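Local coordinates for cellobiose 2-epimerase (Spirochaeta thermophila DSM 6192, PDB 5ZIG), which probably catalyses the reversible epimerisation of cellobiose at the C2 position of its reducing-end glucose, giving 4-O-beta-D-glucopyranosyl-D-mannose, at residues G32-I37 / A83-R88; G40-G43 / G48-P51. One frame throughout, in Å; residues are numbered along the deposited sequence. Where two conformers were deposited one is given.

Interaction 1: G32-I37 / A83-R88; sequences GQQDPI and AGNAYR
Q34, in the loop that follows helix 7-31, passes N85 of helix 77-94 with 7.9 Å between their CA atoms, the nearest CA pair of the two segments, and both CB atoms point across the gap. The contact rests on one amide-to-amide hydrogen bond, N85 ND2 to Q34 OE1 at 2.9 Å. The donor lies in the carbonyl plane of Q34, on a lone pair, but OE1 is tilted out of the asparagine's own amide plane, and the two amides are turned 36° apart. The glutamine chain is extended beyond CG (chi2 -177°), which brings OE1 out to the asparagine; the two side chains pass in opposite directions, and N85 ND2 also lies 3.5 Å from Q34 CB. This joins a loop to one helix of the (alpha/alpha)6 barrel of the N-acylglucosamine 2-epimerase family, near the protein surface. The other atom of each amide holds backbone: Q34 NE2 bonds L31 O at the end of helix 7-31, and N85 OD1 accepts from G40 N. Cut back to an alanine, this position would probably leave N85 ND2 without this acceptor and L31 O without the Q34 donor.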
ATOM      1  N   GLY A  32       1.172  -1.825 -21.209  1.00 27.93           N
ATOM      2  CA  GLY A  32       2.019  -2.554 -22.124  1.00 23.51           C
ATOM      3  C   GLY A  32       2.744  -3.744 -21.531  1.00 27.44           C
ATOM      4  O   GLY A  32       3.671  -4.249 -22.165  1.00 27.09           O
ATOM      5  N   GLN A  33       2.364  -4.210 -20.338  1.00 21.27           N
ATOM      6  CA  GLN A  33       3.061  -5.308 -19.668  1.00 31.20           C
ATOM      7  C   GLN A  33       2.132  -6.476 -19.338  1.00 34.11           C
ATOM      8  O   GLN A  33       2.424  -7.250 -18.424  1.00 32.65           O
ATOM      9  CB  GLN A  33       3.745  -4.831 -18.387  1.00 26.45           C
ATOM     10  CG  GLN A  33       4.615  -3.613 -18.551  1.00 34.53           C
ATOM     11  CD  GLN A  33       5.985  -3.957 -19.041  1.00 36.52           C
ATOM     12  OE1 GLN A  33       6.242  -5.089 -19.452  1.00 41.06           O
ATOM     13  NE2 GLN A  33       6.885  -2.990 -18.996  1.00 37.54           N
ATOM     14  N   GLN A  34       1.008  -6.590 -20.037  1.00 21.12           N
ATOM     15  CA  GLN A  34       0.117  -7.727 -19.897  1.00 29.18           C
ATOM     16  C   GLN A  34       0.609  -8.889 -20.766  1.00 25.59           C
ATOM     17  O   GLN A  34       1.033  -8.695 -21.909  1.00 24.77           O
ATOM     18  CB  GLN A  34      -1.301  -7.318 -20.296  1.00 26.78           C
ATOM     19  CG  GLN A  34      -1.749  -5.982 -19.689  1.00 23.09           C
ATOM     20  CD  GLN A  34      -3.177  -5.634 -20.034  1.00 25.73           C
ATOM     21  OE1 GLN A  34      -4.120  -6.298 -19.586  1.00 25.95           O
ATOM     22  NE2 GLN A  34      -3.350  -4.589 -20.836  1.00 30.35           N
ATOM     23  N   ASP A  35       0.548 -10.095 -20.209  1.00 31.84           N
ATOM     24  CA  ASP A  35       0.923 -11.351 -20.852  1.00 28.80           C
ATOM     25  C   ASP A  35      -0.181 -11.832 -21.792  1.00 21.23           C
ATOM     26  O   ASP A  35      -1.251 -12.245 -21.330  1.00 24.99           O
ATOM     27  CB  ASP A  35       1.196 -12.411 -19.776  1.00 28.62           C
ATOM     28  CG  ASP A  35       1.933 -13.627 -20.304  1.00 35.03           C
ATOM     29  OD1 ASP A  35       1.641 -14.086 -21.433  1.00 37.15           O
ATOM     30  OD2 ASP A  35       2.785 -14.151 -19.552  1.00 34.60           O
ATOM     31  N   PRO A  36       0.046 -11.815 -23.111  1.00 23.41           N
ATOM     32  CA  PRO A  36      -1.000 -12.239 -24.058  1.00 24.50           C
ATOM     33  C   PRO A  36      -1.111 -13.750 -24.250  1.00 25.36           C
ATOM     34  O   PRO A  36      -2.045 -14.200 -24.925  1.00 25.47           O
ATOM     35  CB  PRO A  36      -0.584 -11.559 -25.355  1.00 28.50           C
ATOM     36  CG  PRO A  36       0.943 -11.559 -25.274  1.00 29.11           C
ATOM     37  CD  PRO A  36       1.281 -11.396 -23.798  1.00 24.30           C
ATOM     38  N   ILE A  37      -0.207 -14.536 -23.684  1.00 21.47           N
ATOM     39  CA  ILE A  37      -0.297 -15.987 -23.771  1.00 28.07           C
ATOM     40  C   ILE A  37      -0.983 -16.560 -22.546  1.00 32.72           C
ATOM     41  O   ILE A  37      -1.968 -17.292 -22.657  1.00 26.68           O
ATOM     42  CB  ILE A  37       1.107 -16.594 -23.958  1.00 28.18           C
ATOM     43  CG1 ILE A  37       1.756 -16.025 -25.213  1.00 30.48           C
ATOM     44  CG2 ILE A  37       1.036 -18.155 -23.979  1.00 23.13           C
ATOM     45  CD1 ILE A  37       3.189 -16.413 -25.359  1.00 43.34           C
ATOM     46  N   ALA A  83      -8.029  -4.457 -16.014  1.00 32.87           N
ATOM     47  CA  ALA A  83      -8.562  -4.934 -14.745  1.00 27.59           C
ATOM     48  C   ALA A  83      -9.139  -6.339 -14.902  1.00 20.00           C
ATOM     49  O   ALA A  83      -8.826  -7.237 -14.116  1.00 20.37           O
ATOM     50  CB  ALA A  83      -9.607  -3.960 -14.214  1.00 19.93           C
ATOM     51  N   GLY A  84      -9.979  -6.541 -15.919  1.00 20.75           N
ATOM     52  CA  GLY A  84     -10.503  -7.871 -16.186  1.00 29.79           C
ATOM     53  C   GLY A  84      -9.404  -8.891 -16.404  1.00 27.74           C
ATOM     54  O   GLY A  84      -9.509 -10.035 -15.953  1.00 24.43           O
ATOM     55  N   ASN A  85      -8.328  -8.486 -17.093  1.00 28.25           N
ATOM     56  CA  ASN A  85      -7.199  -9.389 -17.285  1.00 26.28           C
ATOM     57  C   ASN A  85      -6.584  -9.757 -15.950  1.00 24.18           C
ATOM     58  O   ASN A  85      -6.327 -10.934 -15.671  1.00 22.09           O
ATOM     59  CB  ASN A  85      -6.142  -8.764 -18.201  1.00 31.52           C
ATOM     60  CG  ASN A  85      -4.884  -9.620 -18.303  1.00 25.49           C
ATOM     61  OD1 ASN A  85      -4.949 -10.855 -18.249  1.00 34.75           O
ATOM     62  ND2 ASN A  85      -3.736  -8.976 -18.442  1.00 27.20           N
ATOM     63  N   ALA A  86      -6.320  -8.757 -15.112  1.00 24.71           N
ATOM     64  CA  ALA A  86      -5.747  -9.057 -13.810  1.00 23.09           C
ATOM     65  C   ALA A  86      -6.714  -9.863 -12.959  1.00 24.33           C
ATOM     66  O   ALA A  86      -6.289 -10.705 -12.157  1.00 30.88           O
ATOM     67  CB  ALA A  86      -5.348  -7.767 -13.102  1.00 20.16           C
ATOM     68  N   TYR A  87      -8.012  -9.650 -13.143  1.00 20.02           N
ATOM     69  CA  TYR A  87      -8.991 -10.362 -12.325  1.00 28.63           C
ATOM     70  C   TYR A  87      -9.042 -11.843 -12.698  1.00 28.22           C
ATOM     71  O   TYR A  87      -8.968 -12.709 -11.823  1.00 26.46           O
ATOM     72  CB  TYR A  87     -10.363  -9.714 -12.477  1.00 20.81           C
ATOM     73  CG  TYR A  87     -11.492 -10.456 -11.790  1.00 28.39           C
ATOM     74  CD1 TYR A  87     -11.629 -10.442 -10.407  1.00 23.79           C
ATOM     75  CD2 TYR A  87     -12.417 -11.168 -12.534  1.00 28.29           C
ATOM     76  CE1 TYR A  87     -12.655 -11.101  -9.798  1.00 29.57           C
ATOM     77  CE2 TYR A  87     -13.444 -11.850 -11.934  1.00 29.97           C
ATOM     78  CZ  TYR A  87     -13.561 -11.812 -10.568  1.00 35.18           C
ATOM     79  OH  TYR A  87     -14.598 -12.493  -9.979  1.00 35.31           O
ATOM     80  N   ARG A  88      -9.173 -12.142 -13.996  0.56 29.19           N
ATOM     81  CA  ARG A  88      -9.223 -13.528 -14.452  0.56 29.92           C
ATOM     82  C   ARG A  88      -7.992 -14.308 -14.002  0.56 33.59           C
ATOM     83  O   ARG A  88      -8.101 -15.470 -13.590  0.56 37.03           O
ATOM     84  CB  ARG A  88      -9.352 -13.574 -15.976  0.56 33.02           C
ATOM     85  CG  ARG A  88     -10.668 -13.027 -16.511  0.56 32.74           C
ATOM     86  CD  ARG A  88     -10.782 -13.235 -18.021  0.56 31.27           C
ATOM     87  NE  ARG A  88      -9.739 -12.515 -18.749  0.56 33.58           N
ATOM     88  CZ  ARG A  88      -9.904 -11.315 -19.298  0.56 29.16           C
ATOM     89  NH1 ARG A  88     -11.070 -10.698 -19.204  0.56 32.91           N
ATOM     90  NH2 ARG A  88      -8.902 -10.730 -19.937  0.56 24.75           N
TER

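Interaction 2: G40-G43 / G48-P51; sequences GFYG and GPDP
The ring of Y42 touches two prolines of 48-51, P49 and P51, and this apolar packing makes up most of the contact. The backbones come nearest at Y42 and P51, whose CA atoms are 5.7 Å apart. The tight part is at P49: its CB sits 3.5 Å from Y42 CD2 and 3.6 Å from Y42 CG, reaching in as far as the root of the ring, while P49 CG follows at 4.0 Å from Y42 CD2. From the same side of the ring plane, P51 reaches the CD1/CE1 border a little less closely, its CB 3.8 Å from Y42 CE1. Both prolines cross the ring obliquely. Y42 CG stands anti to the carbonyl carbon (chi1 -65°), which carries the ring out from the chain to where it can touch both pyrrolidines at once.

The packing loosens toward G43, whose N is 4.4 Å from D50 O, too far for a hydrogen bond. D50 CB points away from 40-43, and OD1 is hydrogen-bonded to T52 OG1. P49 and P51 are largely exposed, so the solvent side of the contact begins at the prolines themselves, whereas F41 on the inner side is buried, stacked on H63 and packed against A82 and A86 of helix 77-94. Behind Y42 come D35 and P36, and its backbone pairs with Q33. Just beyond, D50 bonds through its backbone to S44, so the contact lies at the mouth of the small antiparallel hairpin of strands 44-45 and 49-50, in the chain that leads from helix 7-31 to helix 57-73.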
ATOM      1  N   GLY A  40      -2.822 -12.167 -17.066  1.00 30.97           N
ATOM      2  CA  GLY A  40      -2.117 -11.426 -16.029  1.00 34.81           C
ATOM      3  C   GLY A  40      -1.037 -10.526 -16.647  1.00 29.78           C
ATOM      4  O   GLY A  40      -1.025 -10.248 -17.845  1.00 22.91           O
ATOM      5  N   PHE A  41      -0.109 -10.102 -15.794  1.00 24.08           N
ATOM      6  CA  PHE A  41       0.985  -9.213 -16.145  1.00 28.87           C
ATOM      7  C   PHE A  41       2.324  -9.900 -15.893  1.00 37.82           C
ATOM      8  O   PHE A  41       2.433 -10.777 -15.023  1.00 28.70           O
ATOM      9  CB  PHE A  41       0.946  -7.906 -15.326  1.00 34.48           C
ATOM     10  CG  PHE A  41      -0.239  -7.020 -15.622  1.00 33.90           C
ATOM     11  CD1 PHE A  41      -1.532  -7.459 -15.398  1.00 28.97           C
ATOM     12  CD2 PHE A  41      -0.043  -5.739 -16.148  1.00 27.97           C
ATOM     13  CE1 PHE A  41      -2.615  -6.644 -15.672  1.00 24.71           C
ATOM     14  CE2 PHE A  41      -1.121  -4.923 -16.429  1.00 21.84           C
ATOM     15  CZ  PHE A  41      -2.410  -5.374 -16.187  1.00 28.12           C
ATOM     16  N   TYR A  42       3.351  -9.485 -16.648  1.00 21.15           N
ATOM     17  CA  TYR A  42       4.659 -10.129 -16.539  1.00 26.55           C
ATOM     18  C   TYR A  42       5.185 -10.018 -15.117  1.00 30.92           C
ATOM     19  O   TYR A  42       4.900  -9.060 -14.391  1.00 21.17           O
ATOM     20  CB  TYR A  42       5.674  -9.534 -17.537  1.00 23.88           C
ATOM     21  CG  TYR A  42       5.285  -9.786 -18.976  1.00 24.24           C
ATOM     22  CD1 TYR A  42       5.208 -11.080 -19.469  1.00 31.98           C
ATOM     23  CD2 TYR A  42       4.944  -8.729 -19.831  1.00 25.77           C
ATOM     24  CE1 TYR A  42       4.826 -11.329 -20.780  1.00 29.81           C
ATOM     25  CE2 TYR A  42       4.563  -8.968 -21.143  1.00 33.14           C
ATOM     26  CZ  TYR A  42       4.510 -10.280 -21.609  1.00 32.29           C
ATOM     27  OH  TYR A  42       4.139 -10.552 -22.897  1.00 36.80           O
ATOM     28  N   GLY A  43       5.931 -11.050 -14.712  1.00 31.03           N
ATOM     29  CA  GLY A  43       6.323 -11.217 -13.326  1.00 29.22           C
ATOM     30  C   GLY A  43       7.543 -10.442 -12.905  1.00 31.97           C
ATOM     31  O   GLY A  43       7.701 -10.184 -11.708  1.00 31.68           O
ATOM     32  N   GLY A  48      13.323  -4.764 -19.856  1.00 33.92           N
ATOM     33  CA  GLY A  48      12.162  -5.289 -20.529  1.00 32.72           C
ATOM     34  C   GLY A  48      11.595  -6.400 -19.673  1.00 39.71           C
ATOM     35  O   GLY A  48      12.194  -6.771 -18.657  1.00 32.56           O
ATOM     36  N   PRO A  49      10.435  -6.945 -20.039  1.00 40.39           N
ATOM     37  CA  PRO A  49       9.844  -8.008 -19.226  1.00 40.00           C
ATOM     38  C   PRO A  49      10.539  -9.340 -19.444  1.00 46.84           C
ATOM     39  O   PRO A  49      11.020  -9.656 -20.533  1.00 55.39           O
ATOM     40  CB  PRO A  49       8.397  -8.060 -19.723  1.00 26.52           C
ATOM     41  CG  PRO A  49       8.529  -7.719 -21.152  1.00 27.62           C
ATOM     42  CD  PRO A  49       9.586  -6.635 -21.203  1.00 40.06           C
ATOM     43  N   ASP A  50      10.598 -10.121 -18.375  1.00 42.39           N
ATOM     44  CA  ASP A  50      11.027 -11.505 -18.470  1.00 31.93           C
ATOM     45  C   ASP A  50       9.773 -12.346 -18.354  1.00 31.90           C
ATOM     46  O   ASP A  50       9.213 -12.439 -17.257  1.00 28.72           O
ATOM     47  CB  ASP A  50      12.012 -11.842 -17.350  1.00 38.26           C
ATOM     48  CG  ASP A  50      12.388 -13.328 -17.289  1.00 37.70           C
ATOM     49  OD1 ASP A  50      11.989 -14.130 -18.163  1.00 32.39           O
ATOM     50  OD2 ASP A  50      13.108 -13.685 -16.333  1.00 38.45           O
ATOM     51  N   PRO A  51       9.272 -12.936 -19.440  1.00 38.76           N
ATOM     52  CA  PRO A  51       8.071 -13.774 -19.358  1.00 46.56           C
ATOM     53  C   PRO A  51       8.299 -15.164 -18.777  1.00 37.69           C
ATOM     54  O   PRO A  51       7.360 -15.963 -18.748  1.00 29.84           O
ATOM     55  CB  PRO A  51       7.630 -13.861 -20.827  1.00 52.93           C
ATOM     56  CG  PRO A  51       8.903 -13.773 -21.587  1.00 50.69           C
ATOM     57  CD  PRO A  51       9.793 -12.842 -20.812  1.00 47.41           C
TER

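The centres of the two interactions are 10 Å apart, on the same side of the chain's centre and each about 21 Å from it. Along the sequence, interaction 2 is nested in the loop that interaction 1 closes: 32-37 comes first, then 40-43 and 48-51, and finally 83-88 on helix 77-94. The loop segments 32-37 and 40-43 lie directly against each other. D35 N and G40 O, 2.8 Å apart, probably form a hydrogen bond, and Q34 CG packs on F41 CE2 at 3.5 Å. A layered order results, from helix 77-94 through the loop to the hairpin of strands 44-45 and 49-50, tying this peripheral hairpin to the helical barrel.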